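Local coordinates for D-3-phosphoglycerate dehydrogenase-related protein (PDB 4S1V), which probably catalyses the NAD-dependent oxidation or reduction of a D-2-hydroxyacid such as a phosphoglycerate, as a member of the D-isomer-specific 2-hydroxyacid dehydrogenase family, at residues 59-67 with 84-94. Numbering follows the deposited sequence.
Sequences PITENLLAH and IDVPLCERYGV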
loop_
_atom_site.group_PDB
_atom_site.type_symbol
_atom_site.label_atom_id
_atom_site.label_comp_id
_atom_site.label_asym_id
_atom_site.label_seq_id
_atom_site.Cartn_x
_atom_site.Cartn_y
_atom_site.Cartn_z
ATOM N N PRO C 59 27.750 14.352 21.433
ATOM C CA PRO C 59 28.002 14.894 22.767
ATOM C C PRO C 59 29.508 14.913 23.073
ATOM O O PRO C 59 30.231 14.001 22.679
ATOM C CB PRO C 59 27.293 13.901 23.686
ATOM C CG PRO C 59 27.314 12.607 22.926
ATOM C CD PRO C 59 27.190 12.986 21.476
ATOM N N ILE C 60 29.967 15.956 23.753
ATOM C CA ILE C 60 31.340 16.006 24.244
ATOM C C ILE C 60 31.342 15.570 25.707
ATOM O O ILE C 60 30.860 16.295 26.579
ATOM C CB ILE C 60 31.961 17.418 24.098
ATOM C CG1 ILE C 60 31.922 17.889 22.633
ATOM C CG2 ILE C 60 33.385 17.435 24.638
ATOM C CD1 ILE C 60 32.607 16.964 21.641
ATOM N N THR C 61 31.858 14.375 25.966
ATOM C CA THR C 61 31.871 13.818 27.319
ATOM C C THR C 61 33.246 13.975 27.965
ATOM O O THR C 61 34.209 14.330 27.291
ATOM C CB THR C 61 31.487 12.327 27.324
ATOM O OG1 THR C 61 32.399 11.597 26.498
ATOM C CG2 THR C 61 30.046 12.113 26.836
ATOM N N GLU C 62 33.330 13.709 29.267
ATOM C CA GLU C 62 34.619 13.706 29.958
ATOM C C GLU C 62 35.539 12.631 29.377
ATOM O O GLU C 62 36.743 12.849 29.222
ATOM C CB GLU C 62 34.446 13.524 31.466
ATOM C CG GLU C 62 35.746 13.703 32.235
ATOM C CD GLU C 62 35.548 14.043 33.700
ATOM O OE1 GLU C 62 34.481 13.723 34.263
ATOM O OE2 GLU C 62 36.474 14.633 34.291
ATOM N N ASN C 63 34.955 11.482 29.045
ATOM C CA ASN C 63 35.672 10.403 28.376
ATOM C C ASN C 63 36.418 10.882 27.123
ATOM O O ASN C 63 37.590 10.561 26.937
ATOM C CB ASN C 63 34.708 9.262 28.040
ATOM C CG ASN C 63 35.410 8.043 27.466
ATOM O OD1 ASN C 63 36.495 7.664 27.909
ATOM N ND2 ASN C 63 34.785 7.419 26.477
ATOM N N LEU C 64 35.744 11.656 26.272
ATOM C CA LEU C 64 36.398 12.234 25.098
ATOM C C LEU C 64 37.520 13.191 25.503
ATOM O O LEU C 64 38.645 13.069 25.030
ATOM C CB LEU C 64 35.387 12.956 24.189
ATOM C CG LEU C 64 34.427 12.177 23.279
ATOM C CD1 LEU C 64 33.818 13.116 22.243
ATOM C CD2 LEU C 64 35.127 11.013 22.589
ATOM N N LEU C 65 37.203 14.129 26.390
ATOM C CA LEU C 65 38.156 15.142 26.839
ATOM C C LEU C 65 39.361 14.538 27.562
ATOM O O LEU C 65 40.484 15.028 27.426
ATOM C CB LEU C 65 37.451 16.160 27.743
ATOM C CG LEU C 65 36.349 17.017 27.104
ATOM C CD1 LEU C 65 35.342 17.467 28.152
ATOM C CD2 LEU C 65 36.936 18.218 26.376
ATOM N N ALA C 66 39.126 13.466 28.318
ATOM C CA ALA C 66 40.193 12.788 29.055
ATOM C C ALA C 66 41.209 12.130 28.124
ATOM O O ALA C 66 42.379 11.993 28.485
ATOM C CB ALA C 66 39.617 11.764 30.026
ATOM N N HIS C 67 40.771 11.750 26.924
ATOM C CA HIS C 67 41.608 10.965 26.019
ATOM C C HIS C 67 42.005 11.648 24.744
ATOM O O HIS C 67 42.422 10.992 23.778
ATOM C CB HIS C 67 40.939 9.632 25.739
ATOM C CG HIS C 67 40.753 8.797 26.970
ATOM N ND1 HIS C 67 41.776 8.156 27.564
ATOM C CD2 HIS C 67 39.623 8.540 27.742
ATOM C CE1 HIS C 67 41.326 7.511 28.651
ATOM N NE2 HIS C 67 40.005 7.744 28.759
ATOM N N ILE C 84 27.249 19.649 25.281
ATOM C CA ILE C 84 28.595 20.101 25.652
ATOM C C ILE C 84 28.626 20.830 27.011
ATOM O O ILE C 84 27.708 21.579 27.346
ATOM C CB ILE C 84 29.238 20.952 24.520
ATOM C CG1 ILE C 84 30.750 21.128 24.747
ATOM C CG2 ILE C 84 28.521 22.287 24.347
ATOM C CD1 ILE C 84 31.490 21.793 23.596
ATOM N N ASP C 85 29.683 20.593 27.783
ATOM C CA ASP C 85 29.820 21.147 29.132
ATOM C C ASP C 85 31.050 22.048 29.187
ATOM O O ASP C 85 32.176 21.575 29.403
ATOM C CB ASP C 85 29.933 20.004 30.151
ATOM C CG ASP C 85 29.939 20.487 31.602
ATOM O OD1 ASP C 85 30.391 21.620 31.892
ATOM O OD2 ASP C 85 29.497 19.701 32.468
ATOM N N VAL C 86 30.828 23.345 28.998
ATOM C CA VAL C 86 31.928 24.300 28.780
ATOM C C VAL C 86 32.887 24.403 29.978
ATOM O O VAL C 86 34.104 24.389 29.780
ATOM C CB VAL C 86 31.413 25.680 28.305
ATOM C CG1 VAL C 86 32.552 26.679 28.147
ATOM C CG2 VAL C 86 30.665 25.525 26.992
ATOM N N PRO C 87 32.352 24.497 31.218
ATOM C CA PRO C 87 33.271 24.422 32.355
ATOM C C PRO C 87 34.179 23.182 32.305
ATOM O O PRO C 87 35.387 23.306 32.521
ATOM C CB PRO C 87 32.326 24.380 33.557
ATOM C CG PRO C 87 31.161 25.203 33.109
ATOM C CD PRO C 87 30.989 24.864 31.650
ATOM N N LEU C 88 33.610 22.017 31.981
ATOM C CA LEU C 88 34.371 20.762 31.937
ATOM C C LEU C 88 35.435 20.770 30.837
ATOM O O LEU C 88 36.551 20.299 31.052
ATOM C CB LEU C 88 33.439 19.544 31.782
ATOM C CG LEU C 88 34.007 18.124 31.956
ATOM C CD1 LEU C 88 34.191 17.743 33.423
ATOM C CD2 LEU C 88 33.106 17.106 31.277
ATOM N N CYS C 89 35.085 21.294 29.663
ATOM C CA CYS C 89 36.035 21.414 28.555
ATOM C C CYS C 89 37.285 22.214 28.946
ATOM O O CYS C 89 38.408 21.804 28.658
ATOM C CB CYS C 89 35.364 22.069 27.343
ATOM S SG CYS C 89 34.264 20.995 26.394
ATOM N N GLU C 90 37.073 23.347 29.608
ATOM C CA GLU C 90 38.159 24.259 29.980
ATOM C C GLU C 90 39.028 23.653 31.071
ATOM O O GLU C 90 40.248 23.816 31.063
ATOM C CB GLU C 90 37.588 25.611 30.408
ATOM C CG GLU C 90 36.797 26.287 29.296
ATOM C CD GLU C 90 36.103 27.565 29.729
ATOM O OE1 GLU C 90 35.360 27.549 30.742
ATOM O OE2 GLU C 90 36.288 28.584 29.030
ATOM N N ARG C 91 38.389 22.922 31.985
ATOM C CA ARG C 91 39.090 22.156 33.013
ATOM C C ARG C 91 40.101 21.171 32.399
ATOM O O ARG C 91 41.104 20.841 33.029
ATOM C CB ARG C 91 38.074 21.446 33.913
ATOM C CG ARG C 91 38.643 20.784 35.161
ATOM C CD ARG C 91 39.021 19.337 34.887
ATOM N NE ARG C 91 39.397 18.635 36.107
ATOM C CZ ARG C 91 38.557 17.937 36.865
ATOM N NH1 ARG C 91 37.270 17.832 36.539
ATOM N NH2 ARG C 91 39.010 17.340 37.956
ATOM N N TYR C 92 39.840 20.715 31.171
ATOM C CA TYR C 92 40.803 19.895 30.427
ATOM C C TYR C 92 41.656 20.707 29.458
ATOM O O TYR C 92 42.298 20.141 28.567
ATOM C CB TYR C 92 40.099 18.767 29.676
ATOM C CG TYR C 92 39.791 17.587 30.550
ATOM C CD1 TYR C 92 38.607 17.537 31.280
ATOM C CD2 TYR C 92 40.689 16.526 30.665
ATOM C CE1 TYR C 92 38.314 16.461 32.090
ATOM C CE2 TYR C 92 40.402 15.442 31.479
ATOM C CZ TYR C 92 39.214 15.421 32.188
ATOM O OH TYR C 92 38.910 14.364 33.006
ATOM N N GLY C 93 41.649 22.026 29.635
ATOM C CA GLY C 93 42.425 22.936 28.791
ATOM C C GLY C 93 41.882 23.095 27.381
ATOM O O GLY C 93 42.631 23.405 26.454
ATOM N N VAL C 94 40.581 22.890 27.205
ATOM C CA VAL C 94 39.989 23.062 25.881
ATOM C C VAL C 94 39.139 24.318 25.838
ATOM O O VAL C 94 38.193 24.466 26.615
ATOM C CB VAL C 94 39.185 21.829 25.426
ATOM C CG1 VAL C 94 38.621 22.049 24.027
ATOM C CG2 VAL C 94 40.062 20.582 25.461
HETATM O O HOH W 1 31.844 18.907 27.282
#
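The Y92 ring lies with one face against the backbone of L65 and A66: L65 CB makes a CH-pi contact 4.2 Å from the ring centroid, 23° off the normal, and A66 CA comes within 3.6 Å of Y92 CE2. At the ring edge, in plane, sit L88 O and E62 OE2, the E62 carboxylate turned nearly perpendicular to the ring. Y92 OH donates to E62 OE2 at 2.8 Å, on the anti side and slightly out of the carboxylate plane. E62 gets there because CG stands anti to the backbone N (chi1 -172°) and the chain runs extended, passing across L88. R91 NH1, 4.0 Å from E62 OE2, adds only a long salt bridge. Helices 62-66 and 86-91 run nearly parallel, their axes 10.1 Å apart at closest approach, in successive beta-alpha-beta crossovers (50-53 to 73-76, 73-76 to 95-98) of the flavodoxin-like, probably substrate-binding domain, distinct from the Rossmann NAD domain. The L65 methyls reach L88, V94 and C89, with L65 CD2 3.9 Å from C89 SG. I60 and I84 lie side by side, both touching I74 of strand 73-76. Ahead of the two helices, a water joins I60 O to D85 N, while D85 OD1 caps helix 86-91 by accepting from L88 N.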